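Local structure of extracellular invertase (Aspergillus kawachii, 5XH8) at residues Ser459-Phe464 against Ile537-Leu542; Val489-Ser494 against Leu524-Val529. The protein is a family GH32 beta-fructofuranosidase with high transfructosylation activity, which probably cleaves sucrose and passes the fructosyl unit on to acceptors to build fructooligosaccharides such as 1-kestose. All coordinates share one frame; numbering follows the deposited sequence.

Contact 1: Ser459-Phe464 against Ile537-Leu542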
# COMPACT_ATOMS: atom_id res chain seq x y z
N SER A 459 -28.76 -43.95 -6.08
CA SER A 459 -29.97 -43.11 -6.10
C SER A 459 -31.17 -43.89 -5.59
O SER A 459 -31.32 -45.07 -5.93
CB SER A 459 -30.32 -42.63 -7.51
OG SER A 459 -29.17 -42.52 -8.30
N ALA A 460 -32.04 -43.25 -4.83
CA ALA A 460 -33.26 -43.90 -4.40
C ALA A 460 -34.23 -42.87 -3.90
O ALA A 460 -33.82 -41.78 -3.47
CB ALA A 460 -32.96 -44.89 -3.28
N GLN A 461 -35.51 -43.24 -3.93
CA GLN A 461 -36.60 -42.45 -3.36
C GLN A 461 -37.15 -43.14 -2.12
O GLN A 461 -37.36 -44.35 -2.12
CB GLN A 461 -37.71 -42.26 -4.38
CG GLN A 461 -37.32 -41.41 -5.57
CD GLN A 461 -36.53 -42.20 -6.59
OE1 GLN A 461 -37.01 -43.22 -7.09
NE2 GLN A 461 -35.30 -41.75 -6.90
N LEU A 462 -37.36 -42.37 -1.06
CA LEU A 462 -37.94 -42.85 0.17
C LEU A 462 -39.25 -42.09 0.39
O LEU A 462 -39.25 -40.85 0.43
CB LEU A 462 -36.99 -42.66 1.36
CG LEU A 462 -35.84 -43.65 1.54
CD1 LEU A 462 -34.85 -43.60 0.39
CD2 LEU A 462 -35.14 -43.41 2.87
N SER A 463 -40.34 -42.85 0.53
CA SER A 463 -41.67 -42.28 0.83
C SER A 463 -42.07 -42.67 2.23
O SER A 463 -41.83 -43.81 2.66
CB SER A 463 -42.69 -42.79 -0.17
OG SER A 463 -42.23 -42.53 -1.48
N PHE A 464 -42.65 -41.72 2.94
CA PHE A 464 -42.97 -41.86 4.36
C PHE A 464 -44.46 -41.60 4.58
O PHE A 464 -45.03 -40.73 3.91
CB PHE A 464 -42.16 -40.86 5.19
CG PHE A 464 -40.67 -41.02 5.06
CD1 PHE A 464 -40.00 -42.01 5.78
CD2 PHE A 464 -39.93 -40.19 4.22
CE1 PHE A 464 -38.63 -42.16 5.67
CE2 PHE A 464 -38.56 -40.35 4.10
CZ PHE A 464 -37.91 -41.33 4.83
N ILE A 537 -46.60 -36.64 2.49
CA ILE A 537 -45.26 -36.14 2.77
C ILE A 537 -44.45 -36.29 1.48
O ILE A 537 -44.48 -37.34 0.84
CB ILE A 537 -44.55 -36.88 3.92
CG1 ILE A 537 -45.34 -36.69 5.22
CG2 ILE A 537 -43.11 -36.37 4.05
CD1 ILE A 537 -44.74 -37.39 6.43
N GLU A 538 -43.77 -35.21 1.11
CA GLU A 538 -42.88 -35.18 -0.06
C GLU A 538 -41.88 -36.35 -0.09
O GLU A 538 -41.34 -36.73 0.93
CB GLU A 538 -42.11 -33.85 -0.03
CG GLU A 538 -41.26 -33.56 -1.24
CD GLU A 538 -40.63 -32.18 -1.19
OE1 GLU A 538 -40.61 -31.53 -0.13
OE2 GLU A 538 -40.16 -31.75 -2.25
N THR A 539 -41.66 -36.91 -1.27
CA THR A 539 -40.67 -37.97 -1.45
C THR A 539 -39.22 -37.43 -1.24
O THR A 539 -38.89 -36.30 -1.62
CB THR A 539 -40.86 -38.63 -2.84
OG1 THR A 539 -42.09 -39.38 -2.83
CG2 THR A 539 -39.73 -39.58 -3.19
N LEU A 540 -38.39 -38.24 -0.57
CA LEU A 540 -36.96 -37.96 -0.40
C LEU A 540 -36.25 -38.58 -1.58
O LEU A 540 -36.17 -39.80 -1.69
CB LEU A 540 -36.44 -38.56 0.90
CG LEU A 540 -34.93 -38.45 1.16
CD1 LEU A 540 -34.48 -36.99 1.20
CD2 LEU A 540 -34.56 -39.18 2.44
N ASP A 541 -35.82 -37.73 -2.50
CA ASP A 541 -35.02 -38.12 -3.66
C ASP A 541 -33.52 -37.97 -3.34
O ASP A 541 -32.94 -36.89 -3.45
CB ASP A 541 -35.42 -37.27 -4.86
CG ASP A 541 -34.83 -37.77 -6.14
OD1 ASP A 541 -34.35 -38.92 -6.18
OD2 ASP A 541 -34.83 -37.01 -7.12
N LEU A 542 -32.92 -39.09 -2.97
CA LEU A 542 -31.59 -39.15 -2.42
C LEU A 542 -30.59 -39.58 -3.49
O LEU A 542 -30.84 -40.56 -4.18
CB LEU A 542 -31.63 -40.16 -1.27
CG LEU A 542 -30.61 -40.08 -0.16
CD1 LEU A 542 -30.54 -38.69 0.46
CD2 LEU A 542 -30.96 -41.15 0.88
O HOH W 1 -42.28 -39.01 1.84
O HOH W 2 -47.10 -39.24 3.35
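Ala460 and Leu462 pair with Leu542 and Leu540 as two antiparallel hydrogen-bonded pairs in one sheet of the C-terminal beta-sandwich of this GH32 enzyme. Gln461 and Asp541 form the non-hydrogen-bonded pair between them, and the strand axes come within 4.8 Å.

Four backbone bonds join the strands. Ala460 N donates to Leu542 O and Leu542 N returns to Ala460 O. Leu462 N and Leu540 N do the same with Leu540 O and Leu462 O. CA-H...O contacts add to this, with Gln461 CA 3.2 Å from Leu540 O.

Past Leu462 and Leu540 two waters bridge the chains. One water accepts from Phe464 N and donates to Glu538 O. A second links Phe464 O, at 2.6 Å, to Ile537 N.

The leucines lie on the face turned to strand 474-481, where Phe477 touches Ala460, Leu462 and Leu542. Leu462 CB meets Leu540 CB at 4.2 Å. Leu540 CB also sits at the edge of the Phe464 ring, near CE2.

The other face is polar. Thr539 CG2 packs on Gln461 CB at 3.6 Å, and Ser463 OG and Thr539 OG1 make a weak bond of 3.4 Å. Gln461 bends at chi2 (80°), which brings its amide alongside Asp541. There NE2 donates to Asp541 OD1 at 3.1 Å, from above the carboxylate plane, while OE1 bonds Ser588 OG.

Contact 2: Val489-Ser494 against Leu524-Val529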
# COMPACT_ATOMS: atom_id res chain seq x y z
N VAL A 489 -26.14 -43.43 6.50
CA VAL A 489 -26.66 -42.16 6.03
C VAL A 489 -28.17 -42.28 6.13
O VAL A 489 -28.74 -43.16 5.47
CB VAL A 489 -26.27 -41.89 4.55
CG1 VAL A 489 -26.92 -40.61 4.05
CG2 VAL A 489 -24.77 -41.84 4.39
N TYR A 490 -28.82 -41.41 6.89
CA TYR A 490 -30.27 -41.55 7.07
C TYR A 490 -31.01 -40.24 7.25
O TYR A 490 -30.42 -39.24 7.65
CB TYR A 490 -30.53 -42.48 8.26
CG TYR A 490 -30.01 -42.00 9.60
CD1 TYR A 490 -28.73 -42.34 10.04
CD2 TYR A 490 -30.81 -41.27 10.45
CE1 TYR A 490 -28.27 -41.94 11.28
CE2 TYR A 490 -30.35 -40.86 11.69
CZ TYR A 490 -29.09 -41.20 12.10
OH TYR A 490 -28.65 -40.79 13.32
N TYR A 491 -32.30 -40.24 6.90
CA TYR A 491 -33.20 -39.14 7.23
C TYR A 491 -33.85 -39.39 8.59
O TYR A 491 -34.19 -40.51 8.94
CB TYR A 491 -34.28 -38.95 6.17
CG TYR A 491 -35.04 -37.66 6.37
CD1 TYR A 491 -34.49 -36.44 5.96
CD2 TYR A 491 -36.29 -37.64 6.99
CE1 TYR A 491 -35.17 -35.24 6.16
CE2 TYR A 491 -36.98 -36.45 7.19
CZ TYR A 491 -36.42 -35.24 6.77
OH TYR A 491 -37.09 -34.05 6.98
N GLN A 492 -34.03 -38.31 9.33
CA GLN A 492 -34.53 -38.31 10.68
C GLN A 492 -35.60 -37.21 10.77
O GLN A 492 -35.29 -36.03 10.53
CB GLN A 492 -33.35 -38.00 11.59
CG GLN A 492 -33.61 -37.92 13.06
CD GLN A 492 -32.32 -37.79 13.84
OE1 GLN A 492 -31.83 -36.69 14.07
NE2 GLN A 492 -31.78 -38.91 14.27
N PHE A 493 -36.85 -37.58 11.06
CA PHE A 493 -37.93 -36.58 11.18
C PHE A 493 -37.90 -35.75 12.44
O PHE A 493 -38.36 -34.62 12.40
CB PHE A 493 -39.33 -37.20 11.03
CG PHE A 493 -39.74 -37.42 9.60
CD1 PHE A 493 -39.42 -38.60 8.96
CD2 PHE A 493 -40.40 -36.43 8.90
CE1 PHE A 493 -39.78 -38.81 7.65
CE2 PHE A 493 -40.77 -36.63 7.58
CZ PHE A 493 -40.46 -37.82 6.96
N SER A 494 -37.35 -36.26 13.54
CA SER A 494 -37.33 -35.53 14.82
C SER A 494 -36.75 -34.12 14.75
O SER A 494 -37.26 -33.21 15.41
CB SER A 494 -36.55 -36.31 15.87
OG SER A 494 -35.21 -36.50 15.43
N LEU A 524 -33.16 -30.71 6.32
CA LEU A 524 -33.92 -30.82 5.09
C LEU A 524 -35.40 -31.00 5.45
O LEU A 524 -35.74 -31.98 6.09
CB LEU A 524 -33.44 -32.02 4.27
CG LEU A 524 -34.26 -32.30 3.01
CD1 LEU A 524 -34.17 -31.16 2.00
CD2 LEU A 524 -33.81 -33.61 2.39
N ARG A 525 -36.24 -30.05 5.06
CA ARG A 525 -37.68 -30.17 5.26
C ARG A 525 -38.30 -30.83 4.04
O ARG A 525 -38.05 -30.43 2.91
CB ARG A 525 -38.36 -28.82 5.47
CG ARG A 525 -39.89 -28.89 5.44
CD ARG A 525 -40.53 -27.74 6.18
NE ARG A 525 -40.19 -27.80 7.59
CZ ARG A 525 -40.36 -26.81 8.45
NH1 ARG A 525 -40.91 -25.66 8.08
NH2 ARG A 525 -39.99 -26.99 9.71
N LEU A 526 -39.09 -31.86 4.31
CA LEU A 526 -39.96 -32.51 3.33
C LEU A 526 -41.35 -31.94 3.63
O LEU A 526 -41.88 -32.14 4.73
CB LEU A 526 -39.92 -34.04 3.54
CG LEU A 526 -38.52 -34.66 3.33
CD1 LEU A 526 -38.46 -36.14 3.68
CD2 LEU A 526 -38.08 -34.45 1.88
N PHE A 527 -41.89 -31.18 2.68
CA PHE A 527 -43.15 -30.48 2.89
C PHE A 527 -44.33 -31.43 2.65
O PHE A 527 -44.17 -32.54 2.10
CB PHE A 527 -43.29 -29.30 1.93
CG PHE A 527 -42.22 -28.27 2.08
CD1 PHE A 527 -42.33 -27.25 3.03
CD2 PHE A 527 -41.10 -28.28 1.24
CE1 PHE A 527 -41.34 -26.28 3.15
CE2 PHE A 527 -40.11 -27.32 1.36
CZ PHE A 527 -40.23 -26.32 2.31
N ASP A 528 -45.53 -30.98 3.02
CA ASP A 528 -46.76 -31.69 2.62
C ASP A 528 -47.09 -31.23 1.22
O ASP A 528 -47.08 -30.04 0.94
CB ASP A 528 -47.88 -31.42 3.63
CG ASP A 528 -47.58 -32.01 4.99
OD1 ASP A 528 -47.17 -33.19 5.05
OD2 ASP A 528 -47.73 -31.31 6.00
N VAL A 529 -47.36 -32.20 0.34
CA VAL A 529 -47.53 -31.97 -1.08
C VAL A 529 -48.86 -32.61 -1.55
O VAL A 529 -49.34 -33.57 -0.95
CB VAL A 529 -46.32 -32.56 -1.84
CG1 VAL A 529 -46.46 -32.43 -3.34
CG2 VAL A 529 -45.04 -31.86 -1.38
O HOH W 3 -39.53 -32.69 7.36
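Tyr491 reaches across to the loop 524-527, where its OH donates a hydrogen bond to Leu524 O, 2.6 Å away and nearly in line with that C=O. With CG anti to the backbone N (chi1 -169°), the ring extends toward Leu524 and Leu526; the bond to Leu524 O then fixes its hydroxyl end.

The tight part is apolar. Leu526 CD1 lies over one face of the Tyr491 ring in a CH-pi contact, 4.0 Å from the centroid and 20° off the ring normal. Leu524 works from the rim instead, its CB 4.1 Å from Tyr491 CE1. Phe493 adds a lighter touch, with CZ 4.2 Å from Leu526 CD1.

The looser side holds a single bridging water, although the residues around it are buried. It donates to Tyr491 OH at 2.8 Å and accepts from Leu526 N at 3.2 Å. The CB of Arg525 is directed away from 489-494, and its guanidinium forms salt bridges with Glu496 and Glu392.

The contact joins strand 487-492 to the loop that passes from strand 520-523 of its own sheet to strand 528-531 of the other sheet of the sandwich. Leu540 and Ile537 of strand 534-547 pack against Leu524 and Leu526.

The apolar side of contact 1 meets contact 2 in the interior of the C-terminal beta-sandwich, with centres about 9 Å apart. Along the chain, both segments of contact 2 fall between those of contact 1. Strands 528-531 and 534-547 are consecutive and neighbours in one sheet; Glu538 N lies 2.9 Å from Phe527 O, probably hydrogen-bonded. Elsewhere the contacts meet by packing: the Phe464 and Phe493 rings stack edge-to-face, with Phe464 CG 3.5 Å from Phe493 CE1, and Leu540 CD1 is 3.6 Å from Leu524 CD2. The Arg525 side chain is about 13 Å from the bound glycerol, so contact 2 does not reach the ligand through it; both contacts are structural packing in the C-terminal domain.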